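Local coordinates for GrpB family protein (Enterococcus faecalis, PDB 2NRK), which is of unknown function but, as a GrpB family member of the nucleotidyltransferase clan, may be related to enzymes that handle nucleotides, at residues Gln70-Phe73 with Glu74-Gly77; Ile130-Thr133 with Tyr134-Lys138. One frame throughout, in Å; residues are numbered along the deposited sequence.

Contact 1: Gln70-Phe73 with Glu74-Gly77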
ATOM      1  N   GLN A  70      11.895 -20.180 -13.825  1.00 22.31           N
ATOM      2  CA  GLN A  70      11.430 -19.905 -15.186  1.00 22.64           C
ATOM      3  C   GLN A  70      10.964 -21.187 -15.879  1.00 22.34           C
ATOM      4  O   GLN A  70       9.884 -21.240 -16.463  1.00 21.95           O
ATOM      5  CB  GLN A  70      12.508 -19.225 -16.028  1.00 22.91           C
ATOM      6  CG  GLN A  70      12.255 -19.364 -17.554  1.00 22.07           C
ATOM      7  CD  GLN A  70      13.176 -18.513 -18.430  1.00 24.46           C
ATOM      8  OE1 GLN A  70      14.055 -17.802 -17.933  1.00 26.12           O
ATOM      9  NE2 GLN A  70      12.987 -18.604 -19.749  1.00 25.32           N
ATOM     10  N   TRP A  71      11.777 -22.234 -15.803  1.00 22.07           N
ATOM     11  CA  TRP A  71      11.489 -23.461 -16.574  1.00 21.91           C
ATOM     12  C   TRP A  71      10.364 -24.303 -15.942  1.00 22.44           C
ATOM     13  O   TRP A  71       9.686 -25.067 -16.641  1.00 22.92           O
ATOM     14  CB  TRP A  71      12.796 -24.241 -16.832  1.00 22.56           C
ATOM     15  CG  TRP A  71      13.719 -23.293 -17.518  1.00 21.29           C
ATOM     16  CD1 TRP A  71      13.728 -22.974 -18.846  1.00 23.11           C
ATOM     17  CD2 TRP A  71      14.645 -22.400 -16.880  1.00 22.84           C
ATOM     18  NE1 TRP A  71      14.632 -21.949 -19.078  1.00 24.02           N
ATOM     19  CE2 TRP A  71      15.204 -21.589 -17.886  1.00 22.61           C
ATOM     20  CE3 TRP A  71      15.064 -22.223 -15.554  1.00 23.64           C
ATOM     21  CZ2 TRP A  71      16.184 -20.626 -17.611  1.00 25.14           C
ATOM     22  CZ3 TRP A  71      16.033 -21.237 -15.276  1.00 25.30           C
ATOM     23  CH2 TRP A  71      16.569 -20.462 -16.312  1.00 22.25           C
ATOM     24  N   GLU A  72      10.158 -24.142 -14.632  1.00 23.52           N
ATOM     25  CA  GLU A  72       8.993 -24.741 -13.980  1.00 23.68           C
ATOM     26  C   GLU A  72       7.720 -24.070 -14.506  1.00 23.14           C
ATOM     27  O   GLU A  72       6.717 -24.729 -14.774  1.00 23.88           O
ATOM     28  CB  GLU A  72       9.070 -24.580 -12.454  1.00 24.45           C
ATOM     29  CG  GLU A  72      10.132 -25.404 -11.784  1.00 29.00           C
ATOM     30  CD  GLU A  72       9.846 -26.891 -11.787  1.00 36.12           C
ATOM     31  OE1 GLU A  72       8.726 -27.329 -12.187  1.00 38.43           O
ATOM     32  OE2 GLU A  72      10.776 -27.635 -11.385  1.00 40.25           O
ATOM     33  N   PHE A  73       7.739 -22.744 -14.638  1.00 22.65           N
ATOM     34  CA  PHE A  73       6.582 -22.072 -15.201  1.00 22.25           C
ATOM     35  C   PHE A  73       6.346 -22.449 -16.663  1.00 22.08           C
ATOM     36  O   PHE A  73       5.202 -22.644 -17.081  1.00 22.55           O
ATOM     37  CB  PHE A  73       6.732 -20.572 -15.096  1.00 22.00           C
ATOM     38  CG  PHE A  73       6.664 -20.058 -13.692  1.00 22.76           C
ATOM     39  CD1 PHE A  73       5.526 -20.304 -12.885  1.00 23.67           C
ATOM     40  CD2 PHE A  73       7.709 -19.294 -13.183  1.00 24.90           C
ATOM     41  CE1 PHE A  73       5.477 -19.797 -11.571  1.00 26.72           C
ATOM     42  CE2 PHE A  73       7.659 -18.778 -11.861  1.00 25.98           C
ATOM     43  CZ  PHE A  73       6.541 -19.040 -11.071  1.00 24.83           C
ATOM     44  N   GLU A  74       7.427 -22.568 -17.437  1.00 22.47           N
ATOM     45  CA  GLU A  74       7.293 -23.021 -18.832  1.00 23.02           C
ATOM     46  C   GLU A  74       6.652 -24.410 -18.889  1.00 23.35           C
ATOM     47  O   GLU A  74       5.864 -24.695 -19.791  1.00 23.86           O
ATOM     48  CB  GLU A  74       8.648 -23.010 -19.551  1.00 23.08           C
ATOM     49  CG  GLU A  74       9.218 -21.588 -19.717  1.00 21.15           C
ATOM     50  CD  GLU A  74      10.502 -21.554 -20.546  1.00 24.87           C
ATOM     51  OE1 GLU A  74      10.997 -22.637 -20.909  1.00 26.47           O
ATOM     52  OE2 GLU A  74      10.982 -20.433 -20.828  1.00 23.59           O
ATOM     53  N   ARG A  75       7.015 -25.266 -17.936  1.00 23.29           N
ATOM     54  CA  ARG A  75       6.521 -26.650 -17.899  1.00 25.01           C
ATOM     55  C   ARG A  75       4.990 -26.678 -17.779  1.00 24.88           C
ATOM     56  O   ARG A  75       4.341 -27.571 -18.358  1.00 25.95           O
ATOM     57  CB  ARG A  75       7.152 -27.422 -16.738  1.00 25.00           C
ATOM     58  CG  ARG A  75       6.889 -28.925 -16.790  1.00 29.26           C
ATOM     59  CD  ARG A  75       7.331 -29.600 -15.496  1.00 33.68           C
ATOM     60  NE  ARG A  75       6.408 -29.291 -14.410  1.00 39.64           N
ATOM     61  CZ  ARG A  75       5.205 -29.853 -14.276  1.00 41.86           C
ATOM     62  NH1 ARG A  75       4.430 -29.511 -13.266  1.00 43.38           N
ATOM     63  NH2 ARG A  75       4.779 -30.770 -15.149  1.00 45.02           N
ATOM     64  N   ILE A  76       4.414 -25.714 -17.058  1.00 24.86           N
ATOM     65  CA  ILE A  76       2.945 -25.628 -16.954  1.00 24.73           C
ATOM     66  C   ILE A  76       2.319 -24.649 -17.969  1.00 25.30           C
ATOM     67  O   ILE A  76       1.175 -24.189 -17.811  1.00 25.80           O
ATOM     68  CB  ILE A  76       2.460 -25.413 -15.492  1.00 25.47           C
ATOM     69  CG1 ILE A  76       2.905 -24.059 -14.938  1.00 24.75           C
ATOM     70  CG2 ILE A  76       2.971 -26.568 -14.603  1.00 25.47           C
ATOM     71  CD1 ILE A  76       2.063 -23.594 -13.673  1.00 24.36           C
ATOM     72  N   GLY A  77       3.097 -24.293 -18.989  1.00 24.20           N
ATOM     73  CA  GLY A  77       2.536 -23.626 -20.153  1.00 23.40           C
ATOM     74  C   GLY A  77       2.795 -22.147 -20.306  1.00 23.04           C
ATOM     75  O   GLY A  77       2.307 -21.554 -21.250  1.00 25.32           O
TER
HETATM   76  O   HOH W   1       6.268 -26.955 -12.844  1.00 37.15           O

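Contact 2: Ile130-Thr133 with Tyr134-Lys138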
ATOM      1  N   ILE A 130     -19.694   2.428 -11.615  1.00 24.85           N
ATOM      2  CA  ILE A 130     -18.435   2.664 -12.296  1.00 25.25           C
ATOM      3  C   ILE A 130     -18.018   1.412 -13.078  1.00 24.69           C
ATOM      4  O   ILE A 130     -17.574   1.519 -14.231  1.00 24.17           O
ATOM      5  CB  ILE A 130     -17.327   3.098 -11.311  1.00 25.52           C
ATOM      6  CG1 ILE A 130     -17.727   4.453 -10.696  1.00 26.38           C
ATOM      7  CG2 ILE A 130     -16.015   3.235 -12.060  1.00 24.85           C
ATOM      8  CD1 ILE A 130     -16.786   4.926  -9.551  1.00 28.03           C
ATOM      9  N   ALA A 131     -18.173   0.243 -12.462  1.00 23.74           N
ATOM     10  CA  ALA A 131     -17.881  -1.007 -13.172  1.00 23.78           C
ATOM     11  C   ALA A 131     -18.756  -1.120 -14.436  1.00 23.43           C
ATOM     12  O   ALA A 131     -18.279  -1.526 -15.482  1.00 23.41           O
ATOM     13  CB  ALA A 131     -18.083  -2.205 -12.269  1.00 23.74           C
ATOM     14  N   THR A 132     -20.036  -0.746 -14.339  1.00 22.96           N
ATOM     15  CA  THR A 132     -20.932  -0.794 -15.497  1.00 22.14           C
ATOM     16  C   THR A 132     -20.457   0.152 -16.602  1.00 22.91           C
ATOM     17  O   THR A 132     -20.473  -0.216 -17.777  1.00 23.17           O
ATOM     18  CB  THR A 132     -22.370  -0.517 -15.069  1.00 22.92           C
ATOM     19  OG1 THR A 132     -22.769  -1.563 -14.173  1.00 24.78           O
ATOM     20  CG2 THR A 132     -23.303  -0.478 -16.288  1.00 24.93           C
ATOM     21  N   THR A 133     -19.975   1.335 -16.218  1.00 22.61           N
ATOM     22  CA  THR A 133     -19.434   2.300 -17.181  1.00 23.69           C
ATOM     23  C   THR A 133     -18.251   1.680 -17.906  1.00 23.05           C
ATOM     24  O   THR A 133     -18.155   1.780 -19.136  1.00 23.62           O
ATOM     25  CB  THR A 133     -19.035   3.632 -16.473  1.00 24.44           C
ATOM     26  OG1 THR A 133     -20.232   4.227 -15.984  1.00 25.51           O
ATOM     27  CG2 THR A 133     -18.390   4.622 -17.450  1.00 24.81           C
ATOM     28  N   TYR A 134     -17.388   1.016 -17.135  1.00 23.25           N
ATOM     29  CA  TYR A 134     -16.175   0.394 -17.652  1.00 22.40           C
ATOM     30  C   TYR A 134     -16.526  -0.762 -18.590  1.00 23.62           C
ATOM     31  O   TYR A 134     -15.999  -0.844 -19.705  1.00 22.61           O
ATOM     32  CB  TYR A 134     -15.366  -0.118 -16.482  1.00 23.22           C
ATOM     33  CG  TYR A 134     -14.026  -0.682 -16.838  1.00 22.32           C
ATOM     34  CD1 TYR A 134     -13.306  -0.197 -17.915  1.00 25.37           C
ATOM     35  CD2 TYR A 134     -13.446  -1.636 -16.008  1.00 24.70           C
ATOM     36  CE1 TYR A 134     -12.028  -0.711 -18.211  1.00 23.87           C
ATOM     37  CE2 TYR A 134     -12.187  -2.157 -16.284  1.00 23.69           C
ATOM     38  CZ  TYR A 134     -11.492  -1.664 -17.379  1.00 25.17           C
ATOM     39  OH  TYR A 134     -10.249  -2.192 -17.608  1.00 26.60           O
ATOM     40  N   GLY A 135     -17.460  -1.619 -18.166  1.00 23.73           N
ATOM     41  CA  GLY A 135     -17.875  -2.734 -19.029  1.00 24.59           C
ATOM     42  C   GLY A 135     -18.492  -2.273 -20.336  1.00 25.50           C
ATOM     43  O   GLY A 135     -18.221  -2.850 -21.411  1.00 26.13           O
ATOM     44  N   THR A 136     -19.307  -1.213 -20.262  1.00 25.18           N
ATOM     45  CA  THR A 136     -19.961  -0.644 -21.430  1.00 25.58           C
ATOM     46  C   THR A 136     -18.907  -0.093 -22.392  1.00 26.09           C
ATOM     47  O   THR A 136     -19.004  -0.295 -23.592  1.00 26.65           O
ATOM     48  CB  THR A 136     -21.001   0.430 -21.020  1.00 26.00           C
ATOM     49  OG1 THR A 136     -22.073  -0.228 -20.332  1.00 27.07           O
ATOM     50  CG2 THR A 136     -21.582   1.154 -22.243  1.00 26.57           C
ATOM     51  N   LEU A 137     -17.908   0.589 -21.852  1.00 24.88           N
ATOM     52  CA  LEU A 137     -16.826   1.113 -22.666  1.00 25.26           C
ATOM     53  C   LEU A 137     -16.087  -0.015 -23.376  1.00 25.82           C
ATOM     54  O   LEU A 137     -15.807   0.077 -24.565  1.00 26.28           O
ATOM     55  CB  LEU A 137     -15.860   1.941 -21.821  1.00 25.59           C
ATOM     56  CG  LEU A 137     -14.559   2.382 -22.483  1.00 26.23           C
ATOM     57  CD1 LEU A 137     -14.876   3.255 -23.714  1.00 26.86           C
ATOM     58  CD2 LEU A 137     -13.767   3.138 -21.473  1.00 26.79           C
ATOM     59  N   LYS A 138     -15.776  -1.078 -22.642  1.00 26.34           N
ATOM     60  CA  LYS A 138     -15.011  -2.182 -23.231  1.00 28.62           C
ATOM     61  C   LYS A 138     -15.807  -2.841 -24.358  1.00 29.71           C
ATOM     62  O   LYS A 138     -15.247  -3.178 -25.412  1.00 30.36           O
ATOM     63  CB  LYS A 138     -14.597  -3.193 -22.149  1.00 27.52           C
ATOM     64  CG  LYS A 138     -13.500  -2.664 -21.198  1.00 27.62           C
ATOM     65  CD  LYS A 138     -12.887  -3.781 -20.325  1.00 30.39           C
ATOM     66  CE  LYS A 138     -13.745  -4.068 -19.129  1.00 27.64           C
ATOM     67  NZ  LYS A 138     -13.306  -5.291 -18.388  1.00 25.00           N
TER

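Contact 1: Gln70-Phe73 with Glu74-Gly77
Glu74 N donates to Gln70 O at 3.0 Å, and Arg75 N to Trp71 O, before the ladder frays: Ile76 N makes weak bonds to both Glu72 O and Phe73 O. At Gly77, whose phi is positive (105°), the helix closes in a Schellman motif, with Gly77 N on Glu74 O and Tyr78 N on Phe73 O. One turn apart, Gln70 and Glu74 are joined through their ends. Gln70 sends CG anti to its backbone N (chi1 160°) and runs on extended, which carries NE2 to 2.9 Å from Glu74 OE2 in a nearly straight bond. The acceptor lies in the amide plane, yet the amide nitrogen stands above the carboxylate plane; the amide and carboxylate planes are 70° apart. The other oxygen, Glu74 OE1, comes obliquely to Trp71 CD1 at 3.4 Å, and Gln70 CG sits over the centre of one face of the same indole. Further round the helix, Glu72, bent at chi2, lies alongside Arg75. Their salt bridge, Glu72 OE1 to Arg75 NE, is long at 3.8 Å. A water fills in: it donates to Glu72 O and, at 2.6 Å, to Glu72 OE1, and accepts from Arg75 NE. Phe73, the buried residue here, packs on Ile29 and Leu30 of helix 14-30 and on Tyr80 of strand 79-80. The carboxylate of Glu74 is thus gripped by a neutral amide, whereas the charge pair of Glu72 and Arg75 is joined by a water as well as by the long direct approach, consistent with an exposed helix end where solvent probably weakens the direct attraction.

Contact 2: Ile130-Thr133 with Tyr134-Lys138
One face of the Tyr134 ring carries Lys138 CE, 3.6 Å above the plane and over its centre, while Phe159 of helix 157-171 meets the ring with planes about 25° apart; at the phenol end, Tyr134 OH is hydrogen-bonded to Lys156 NZ. The ring swings away from 130-133 because CG stands anti to the backbone N (chi1 -175°), leaving Tyr134 CB to touch Ala131 O at 3.4 Å. Having crossed the ring, Lys138 ends in hydrogen bonds from NZ to Ala49 O and Ser42 OG, which probably help hold the aliphatic chain across the aromatic face. Behind these side chains the backbone is regular: Gly135 N reaches Ala131 O at 2.8 Å with an N-H...O angle of 166°, with Tyr134 N to Ile130 O before it and Thr136 N to Thr132 O and Leu137 N to Thr133 O after it. On the more exposed side, Thr136 OG1 lies 3.0 Å from Thr132 O. Thr133 OG1 is hydrogen-bonded back to Ala129 O. The four i to i+4 bonds mark an uninterrupted alpha-helix of amphipathic character, its inner face packed on helices 111-126 and 157-171, its more exposed side bearing Thr132 and Thr136, and Thr133 at the border.

How the contacts relate
Both contacts are one-turn neighbours within a single helix, but they lie on opposite sides of the chain's centre, with centres about 35 Å apart and nearest atoms about 23 Å apart. Contact 1 is a surface contact at the closing end of the short helix 70-75, beside strand 79-80, outermost in the sheet within this chain; of its residues, Phe73 is the buried one. Contact 2 is partly buried, in the middle of the long helix 128-142, among other helices. The chemistry follows: charged and amide groups with a bridging water at the frayed end in contact 1, against a regular backbone ladder, threonine hydroxyls and a tyrosine with a lysine chain across one face in contact 2.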